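Local coordinates for hypothetical protein (Clostridium sporogenes ATCC 15579, PDB 4QRK) that is of unknown function but is a putative cell adhesion protein of the DUF2154 family, built as a right-handed beta-helix and crystallised with calcium, at residues 162-174 with 190-204. Sequence-based numbering, arbitrary orientation.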
ATOM      1  N   LEU A 162      -5.317   7.863   9.299  1.00 28.56           N
ATOM      2  CA  LEU A 162      -6.524   8.258   8.583  1.00 28.48           C
ATOM      3  C   LEU A 162      -6.829   9.736   8.825  1.00 31.73           C
ATOM      4  O   LEU A 162      -6.395  10.323   9.807  1.00 30.70           O
ATOM      5  CB  LEU A 162      -7.689   7.366   9.043  1.00 31.12           C
ATOM      6  CG  LEU A 162      -7.465   5.930   8.576  1.00 33.36           C
ATOM      7  CD1 LEU A 162      -8.162   4.910   9.428  1.00 37.32           C
ATOM      8  CD2 LEU A 162      -7.870   5.775   7.156  1.00 30.58           C
ATOM      9  N   PRO A 163      -7.557  10.357   7.904  1.00 28.83           N
ATOM     10  CA  PRO A 163      -7.766  11.799   8.019  1.00 33.50           C
ATOM     11  C   PRO A 163      -8.802  12.115   9.084  1.00 33.37           C
ATOM     12  O   PRO A 163      -9.639  11.270   9.387  1.00 35.48           O
ATOM     13  CB  PRO A 163      -8.289  12.182   6.625  1.00 34.76           C
ATOM     14  CG  PRO A 163      -8.909  10.950   6.098  1.00 30.92           C
ATOM     15  CD  PRO A 163      -8.249   9.771   6.744  1.00 30.35           C
ATOM     16  N   LYS A 164      -8.734  13.307   9.655  1.00 35.44           N
ATOM     17  CA  LYS A 164      -9.759  13.792  10.579  1.00 35.02           C
ATOM     18  C   LYS A 164     -10.875  14.485   9.801  1.00 37.13           C
ATOM     19  O   LYS A 164     -12.023  14.419  10.187  1.00 43.49           O
ATOM     20  CB  LYS A 164      -9.138  14.782  11.575  1.00 43.11           C
ATOM     21  CG  LYS A 164      -8.178  14.122  12.564  1.00 58.78           C
ATOM     22  CD  LYS A 164      -7.469  15.128  13.449  1.00 63.34           C
ATOM     23  CE  LYS A 164      -6.805  14.451  14.633  1.00 70.20           C
ATOM     24  NZ  LYS A 164      -5.638  15.240  15.110  1.00 79.32           N
ATOM     25  N   SER A 165     -10.520  15.083   8.667  1.00 41.37           N
ATOM     26  CA  SER A 165     -11.406  15.975   7.909  1.00 47.52           C
ATOM     27  C   SER A 165     -12.489  15.299   7.079  1.00 46.45           C
ATOM     28  O   SER A 165     -13.459  15.926   6.736  1.00 47.09           O
ATOM     29  CB  SER A 165     -10.576  16.814   6.950  1.00 44.63           C
ATOM     30  OG  SER A 165      -9.789  15.982   6.110  1.00 46.43           O
ATOM     31  N   ILE A 166     -12.297  14.043   6.708  1.00 38.53           N
ATOM     32  CA  ILE A 166     -13.322  13.321   5.987  1.00 32.82           C
ATOM     33  C   ILE A 166     -13.723  12.081   6.761  1.00 28.40           C
ATOM     34  O   ILE A 166     -12.991  11.586   7.623  1.00 31.44           O
ATOM     35  CB  ILE A 166     -12.901  13.007   4.545  1.00 42.45           C
ATOM     36  CG1 ILE A 166     -11.877  11.900   4.476  1.00 39.58           C
ATOM     37  CG2 ILE A 166     -12.322  14.271   3.882  1.00 41.81           C
ATOM     38  CD1 ILE A 166     -11.704  11.394   3.072  1.00 48.45           C
ATOM     39  N   GLY A 167     -14.915  11.581   6.463  1.00 28.66           N
ATOM     40  CA  GLY A 167     -15.446  10.438   7.179  1.00 27.43           C
ATOM     41  C   GLY A 167     -14.681   9.173   6.898  1.00 27.04           C
ATOM     42  O   GLY A 167     -14.301   8.869   5.765  1.00 28.96           O
ATOM     43  N   VAL A 168     -14.456   8.426   7.964  1.00 28.31           N
ATOM     44  CA  VAL A 168     -13.792   7.142   7.922  1.00 25.58           C
ATOM     45  C   VAL A 168     -14.583   6.088   8.709  1.00 27.59           C
ATOM     46  O   VAL A 168     -15.067   6.332   9.834  1.00 29.61           O
ATOM     47  CB  VAL A 168     -12.356   7.279   8.526  1.00 32.88           C
ATOM     48  CG1 VAL A 168     -11.655   5.978   8.540  1.00 46.21           C
ATOM     49  CG2 VAL A 168     -11.548   8.264   7.739  1.00 32.90           C
ATOM     50  N   LYS A 169     -14.747   4.926   8.090  1.00 25.75           N
ATOM     51  CA  LYS A 169     -15.282   3.758   8.770  1.00 28.41           C
ATOM     52  C   LYS A 169     -14.361   2.602   8.527  1.00 29.22           C
ATOM     53  O   LYS A 169     -14.014   2.330   7.378  1.00 31.83           O
ATOM     54  CB  LYS A 169     -16.691   3.449   8.253  1.00 29.52           C
ATOM     55  CG  LYS A 169     -17.383   2.265   8.896  1.00 43.68           C
ATOM     56  CD  LYS A 169     -18.822   2.244   8.399  1.00 56.76           C
ATOM     57  CE  LYS A 169     -19.682   1.149   8.972  1.00 66.66           C
ATOM     58  NZ  LYS A 169     -21.134   1.439   8.665  1.00 66.19           N
ATOM     59  N   ILE A 170     -13.980   1.919   9.608  1.00 22.35           N
ATOM     60  CA  ILE A 170     -13.010   0.816   9.558  1.00 25.17           C
ATOM     61  C   ILE A 170     -13.636  -0.425  10.155  1.00 29.76           C
ATOM     62  O   ILE A 170     -14.105  -0.411  11.302  1.00 32.61           O
ATOM     63  CB  ILE A 170     -11.755   1.081  10.403  1.00 30.76           C
ATOM     64  CG1 ILE A 170     -11.100   2.400  10.005  1.00 33.19           C
ATOM     65  CG2 ILE A 170     -10.713  -0.083  10.245  1.00 29.98           C
ATOM     66  CD1 ILE A 170     -11.259   3.444  11.033  1.00 39.55           C
ATOM     67  N   LYS A 171     -13.673  -1.491   9.380  1.00 24.16           N
ATOM     68  CA  LYS A 171     -13.972  -2.809   9.939  1.00 27.48           C
ATOM     69  C   LYS A 171     -12.644  -3.491  10.198  1.00 30.89           C
ATOM     70  O   LYS A 171     -11.882  -3.741   9.274  1.00 30.74           O
ATOM     71  CB  LYS A 171     -14.875  -3.612   8.995  1.00 30.30           C
ATOM     72  CG  LYS A 171     -15.221  -5.016   9.507  1.00 45.46           C
ATOM     73  CD  LYS A 171     -16.225  -5.710   8.582  1.00 59.90           C
ATOM     74  CE  LYS A 171     -16.818  -6.969   9.220  1.00 78.66           C
ATOM     75  NZ  LYS A 171     -18.093  -7.415   8.561  1.00 86.94           N
ATOM     76  N   ALA A 172     -12.345  -3.758  11.467  1.00 30.31           N
ATOM     77  CA  ALA A 172     -11.041  -4.324  11.825  1.00 33.17           C
ATOM     78  C   ALA A 172     -11.240  -5.646  12.534  1.00 32.47           C
ATOM     79  O   ALA A 172     -11.838  -5.701  13.622  1.00 33.01           O
ATOM     80  CB  ALA A 172     -10.241  -3.386  12.688  1.00 30.31           C
ATOM     81  N   GLU A 173     -10.732  -6.692  11.876  1.00 31.52           N
ATOM     82  CA  GLU A 173     -10.834  -8.067  12.341  1.00 39.47           C
ATOM     83  C   GLU A 173      -9.468  -8.718  12.539  1.00 37.93           C
ATOM     84  O   GLU A 173      -8.594  -8.674  11.661  1.00 30.80           O
ATOM     85  CB  GLU A 173     -11.639  -8.865  11.330  1.00 40.81           C
ATOM     86  CG  GLU A 173     -13.121  -8.559  11.435  1.00 60.28           C
ATOM     87  CD  GLU A 173     -13.898  -8.967  10.217  1.00 71.94           C
ATOM     88  OE1 GLU A 173     -13.332  -8.933   9.094  1.00 71.58           O
ATOM     89  OE2 GLU A 173     -15.087  -9.308  10.391  1.00 81.60           O
ATOM     90  N   LYS A 174      -9.277  -9.323  13.704  1.00 37.63           N
ATOM     91  CA  LYS A 174      -8.042 -10.089  13.950  1.00 29.38           C
ATOM     92  C   LYS A 174      -8.372 -11.465  14.458  1.00 31.67           C
ATOM     93  O   LYS A 174      -9.444 -11.680  15.033  1.00 26.49           O
ATOM     94  CB  LYS A 174      -7.053  -9.354  14.893  1.00 37.04           C
ATOM     95  CG  LYS A 174      -7.639  -8.641  16.140  1.00 45.04           C
ATOM     96  CD  LYS A 174      -8.566  -9.499  16.934  1.00 67.58           C
ATOM     97  CE  LYS A 174      -8.903  -8.930  18.304  1.00 63.70           C
ATOM     98  NZ  LYS A 174      -8.972 -10.112  19.246  1.00 65.48           N
ATOM     99  N   ASN A 190     -16.475  -4.751  15.775  1.00 35.77           N
ATOM    100  CA  ASN A 190     -15.261  -4.651  14.980  1.00 38.03           C
ATOM    101  C   ASN A 190     -15.311  -3.439  14.057  1.00 35.13           C
ATOM    102  O   ASN A 190     -14.468  -3.317  13.169  1.00 34.68           O
ATOM    103  CB  ASN A 190     -15.022  -5.937  14.176  1.00 41.05           C
ATOM    104  CG  ASN A 190     -14.850  -7.149  15.063  1.00 54.22           C
ATOM    105  OD1 ASN A 190     -13.985  -7.164  15.949  1.00 54.71           O
ATOM    106  ND2 ASN A 190     -15.660  -8.180  14.833  1.00 64.23           N
ATOM    107  N   ILE A 191     -16.281  -2.547  14.283  1.00 30.40           N
ATOM    108  CA  ILE A 191     -16.400  -1.310  13.493  1.00 28.33           C
ATOM    109  C   ILE A 191     -15.965  -0.073  14.276  1.00 29.22           C
ATOM    110  O   ILE A 191     -16.417   0.163  15.410  1.00 33.30           O
ATOM    111  CB  ILE A 191     -17.842  -1.051  13.050  1.00 33.10           C
ATOM    112  CG1 ILE A 191     -18.452  -2.300  12.406  1.00 43.45           C
ATOM    113  CG2 ILE A 191     -17.889   0.181  12.131  1.00 32.80           C
ATOM    114  CD1 ILE A 191     -17.712  -2.765  11.210  1.00 42.56           C
ATOM    115  N   TYR A 192     -15.137   0.737  13.634  1.00 26.67           N
ATOM    116  CA  TYR A 192     -14.594   1.972  14.189  1.00 31.71           C
ATOM    117  C   TYR A 192     -14.817   3.120  13.225  1.00 39.04           C
ATOM    118  O   TYR A 192     -14.638   2.951  12.016  1.00 36.42           O
ATOM    119  CB  TYR A 192     -13.097   1.825  14.421  1.00 30.20           C
ATOM    120  CG  TYR A 192     -12.787   0.688  15.327  1.00 33.66           C
ATOM    121  CD1 TYR A 192     -12.732  -0.600  14.838  1.00 27.78           C
ATOM    122  CD2 TYR A 192     -12.578   0.897  16.674  1.00 36.05           C
ATOM    123  CE1 TYR A 192     -12.459  -1.668  15.658  1.00 30.21           C
ATOM    124  CE2 TYR A 192     -12.318  -0.149  17.517  1.00 31.80           C
ATOM    125  CZ  TYR A 192     -12.271  -1.446  17.006  1.00 39.74           C
ATOM    126  OH  TYR A 192     -12.000  -2.515  17.828  1.00 40.78           O
ATOM    127  N   LYS A 193     -15.178   4.285  13.748  1.00 31.24           N
ATOM    128  CA  LYS A 193     -15.421   5.441  12.891  1.00 27.73           C
ATOM    129  C   LYS A 193     -14.888   6.695  13.532  1.00 26.98           C
ATOM    130  O   LYS A 193     -14.720   6.743  14.743  1.00 30.66           O
ATOM    131  CB  LYS A 193     -16.926   5.659  12.696  1.00 41.29           C
ATOM    132  CG  LYS A 193     -17.680   4.493  12.132  1.00 53.60           C
ATOM    133  CD  LYS A 193     -19.189   4.687  12.292  1.00 67.12           C
ATOM    134  CE  LYS A 193     -19.619   4.512  13.748  1.00 81.16           C
ATOM    135  NZ  LYS A 193     -21.101   4.348  13.929  1.00 79.44           N
ATOM    136  N   ASN A 194     -14.682   7.727  12.723  1.00 32.35           N
ATOM    137  CA  ASN A 194     -14.454   9.053  13.254  1.00 33.89           C
ATOM    138  C   ASN A 194     -15.726   9.879  13.223  1.00 34.02           C
ATOM    139  O   ASN A 194     -16.791   9.442  12.727  1.00 30.60           O
ATOM    140  CB  ASN A 194     -13.308   9.764  12.534  1.00 32.35           C
ATOM    141  CG  ASN A 194     -13.597  10.049  11.064  1.00 27.35           C
ATOM    142  OD1 ASN A 194     -14.719   9.863  10.562  1.00 33.99           O
ATOM    143  ND2 ASN A 194     -12.581  10.545  10.371  1.00 32.09           N
ATOM    144  N   SER A 195     -15.624  11.074  13.777  1.00 39.66           N
ATOM    145  CA  SER A 195     -16.806  11.915  13.954  1.00 47.57           C
ATOM    146  C   SER A 195     -17.329  12.400  12.596  1.00 39.57           C
ATOM    147  O   SER A 195     -18.520  12.643  12.461  1.00 34.24           O
ATOM    148  CB  SER A 195     -16.503  13.091  14.897  1.00 52.53           C
ATOM    149  OG  SER A 195     -15.395  13.844  14.435  1.00 63.21           O
ATOM    150  N   GLN A 196     -16.467  12.510  11.582  1.00 33.62           N
ATOM    151  CA  GLN A 196     -16.939  12.961  10.259  1.00 29.62           C
ATOM    152  C   GLN A 196     -17.735  11.922   9.461  1.00 32.04           C
ATOM    153  O   GLN A 196     -18.413  12.261   8.495  1.00 32.61           O
ATOM    154  CB  GLN A 196     -15.810  13.542   9.428  1.00 32.68           C
ATOM    155  CG  GLN A 196     -15.467  14.950   9.823  1.00 38.03           C
ATOM    156  CD  GLN A 196     -16.559  15.945   9.459  1.00 45.18           C
ATOM    157  OE1 GLN A 196     -17.314  16.373  10.319  1.00 48.26           O
ATOM    158  NE2 GLN A 196     -16.638  16.315   8.193  1.00 49.76           N
ATOM    159  N   TYR A 197     -17.675  10.660   9.863  1.00 34.12           N
ATOM    160  CA  TYR A 197     -18.327   9.629   9.069  1.00 31.37           C
ATOM    161  C   TYR A 197     -19.846   9.802   9.067  1.00 39.14           C
ATOM    162  O   TYR A 197     -20.472   9.906  10.122  1.00 37.83           O
ATOM    163  CB  TYR A 197     -17.999   8.238   9.563  1.00 27.09           C
ATOM    164  CG  TYR A 197     -18.552   7.216   8.623  1.00 28.96           C
ATOM    165  CD1 TYR A 197     -17.908   6.947   7.396  1.00 34.14           C
ATOM    166  CD2 TYR A 197     -19.735   6.546   8.916  1.00 34.73           C
ATOM    167  CE1 TYR A 197     -18.427   6.025   6.526  1.00 38.80           C
ATOM    168  CE2 TYR A 197     -20.263   5.630   8.041  1.00 32.53           C
ATOM    169  CZ  TYR A 197     -19.618   5.369   6.855  1.00 38.45           C
ATOM    170  OH  TYR A 197     -20.169   4.451   5.997  1.00 35.06           O
ATOM    171  N   GLY A 198     -20.413   9.825   7.867  1.00 32.87           N
ATOM    172  CA  GLY A 198     -21.825  10.091   7.676  1.00 36.19           C
ATOM    173  C   GLY A 198     -22.145  11.558   7.415  1.00 35.89           C
ATOM    174  O   GLY A 198     -23.259  11.865   7.023  1.00 29.77           O
ATOM    175  N   LYS A 199     -21.180  12.443   7.662  1.00 29.68           N
ATOM    176  CA  LYS A 199     -21.347  13.898   7.552  1.00 34.27           C
ATOM    177  C   LYS A 199     -20.657  14.471   6.301  1.00 35.52           C
ATOM    178  O   LYS A 199     -21.206  15.298   5.621  1.00 41.96           O
ATOM    179  CB  LYS A 199     -20.720  14.582   8.775  1.00 36.33           C
ATOM    180  CG  LYS A 199     -21.414  14.388  10.091  1.00 45.36           C
ATOM    181  CD  LYS A 199     -20.693  15.178  11.161  1.00 56.65           C
ATOM    182  CE  LYS A 199     -21.404  15.118  12.504  1.00 63.82           C
ATOM    183  NZ  LYS A 199     -20.732  14.227  13.478  1.00 61.80           N
ATOM    184  N   SER A 200     -19.423  14.053   6.026  1.00 35.76           N
ATOM    185  CA  SER A 200     -18.725  14.510   4.823  1.00 35.88           C
ATOM    186  C   SER A 200     -19.288  13.836   3.576  1.00 38.02           C
ATOM    187  O   SER A 200     -19.762  12.695   3.624  1.00 39.97           O
ATOM    188  CB  SER A 200     -17.216  14.239   4.948  1.00 39.53           C
ATOM    189  OG  SER A 200     -17.000  12.852   5.101  1.00 37.94           O
ATOM    190  N   LYS A 201     -19.239  14.540   2.458  1.00 42.99           N
ATOM    191  CA  LYS A 201     -19.685  13.960   1.189  1.00 50.90           C
ATOM    192  C   LYS A 201     -18.837  12.727   0.852  1.00 39.30           C
ATOM    193  O   LYS A 201     -19.356  11.703   0.426  1.00 49.61           O
ATOM    194  CB  LYS A 201     -19.576  14.999   0.053  1.00 53.95           C
ATOM    195  CG  LYS A 201     -20.059  14.488  -1.313  1.00 71.50           C
ATOM    196  CD  LYS A 201     -19.794  15.468  -2.460  1.00 82.09           C
ATOM    197  CE  LYS A 201     -18.315  15.516  -2.831  1.00 93.46           C
ATOM    198  NZ  LYS A 201     -18.031  16.428  -3.973  1.00 98.82           N
ATOM    199  N   ASN A 202     -17.524  12.861   1.039  1.00 42.40           N
ATOM    200  CA  ASN A 202     -16.549  11.803   0.751  1.00 46.60           C
ATOM    201  C   ASN A 202     -16.155  10.978   1.972  1.00 40.80           C
ATOM    202  O   ASN A 202     -16.085  11.488   3.101  1.00 34.74           O
ATOM    203  CB  ASN A 202     -15.265  12.419   0.203  1.00 45.87           C
ATOM    204  CG  ASN A 202     -15.508  13.266  -1.034  1.00 53.70           C
ATOM    205  OD1 ASN A 202     -15.001  14.390  -1.146  1.00 56.22           O
ATOM    206  ND2 ASN A 202     -16.286  12.732  -1.966  1.00 48.37           N
ATOM    207  N   SER A 203     -15.872   9.702   1.748  1.00 32.33           N
ATOM    208  CA  SER A 203     -15.480   8.845   2.857  1.00 34.71           C
ATOM    209  C   SER A 203     -14.440   7.796   2.472  1.00 34.87           C
ATOM    210  O   SER A 203     -14.311   7.454   1.298  1.00 30.16           O
ATOM    211  CB  SER A 203     -16.729   8.163   3.431  1.00 37.96           C
ATOM    212  OG  SER A 203     -17.110   7.120   2.567  1.00 46.80           O
ATOM    213  N   ILE A 204     -13.699   7.310   3.472  1.00 28.12           N
ATOM    214  CA  ILE A 204     -12.823   6.152   3.319  1.00 26.38           C
ATOM    215  C   ILE A 204     -13.435   4.967   4.043  1.00 24.69           C
ATOM    216  O   ILE A 204     -13.727   5.037   5.246  1.00 29.54           O
ATOM    217  CB  ILE A 204     -11.395   6.379   3.886  1.00 31.04           C
ATOM    218  CG1 ILE A 204     -10.927   7.778   3.563  1.00 29.83           C
ATOM    219  CG2 ILE A 204     -10.455   5.294   3.322  1.00 30.18           C
ATOM    220  CD1 ILE A 204      -9.431   8.103   3.903  1.00 35.39           C
TER
HETATM  221  O   HOH W   1     -13.614  13.163  12.250  1.00 37.76           O
HETATM  222  O   HOH W   2     -11.766  -9.247  15.741  1.00 46.97           O
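Ile170 pairs antiparallel with Tyr192 and Gly167 pairs parallel with Ser203, which sets strand 167-174 between 191-193 and 203-204 near the end of a right-handed beta-helix. The loop joining those partners folds back over the start of the strand. Gly167 and Lys169 bond Ile204 on one flank; Ile170 N bonds Tyr192 O (2.7 Å) and Ala172 N bonds Asn190 O on the other.

At Asn194, whose backbone N still bonds Val168 O, the side-chain amide continues the pairing toward Ile166. Its CG sits between its own backbone N and carbonyl carbon (chi1 65°), which turns the amide in toward Ile166-Val168. ND2 gives a nearly straight bond to Ile166 O (3.0 Å, 170° at the hydrogen), close to the amide plane, while OD1 receives Val168 N from above its carbonyl plane. Val168 CG2 packs against ND2. Next to this, Gly167 N donates to Ser200 OG (2.8 Å), and that hydroxyl in turn donates a hydrogen bond to Asn202 O, which fixes it. Asn194 and Ser200 thus both hold the loop to the strand start.

On the buried side, Ile204 CD1 abuts the Pro163 ring, 3.5 Å from Pro163 CD, and the Ile166 side chain crosses that of Ile204 at about a right angle. On the more open side, Lys169 stretches past Ile191 CG2 and alongside Lys193, whose ammonium pairs with Glu187. The Tyr197 hydroxyl bonds Glu205, and Lys169 CB lies over one face of the Tyr197 ring, 3.8 Å from the centroid in a CH-pi contact, with Lys169 CD 3.5 Å from Tyr197 OH.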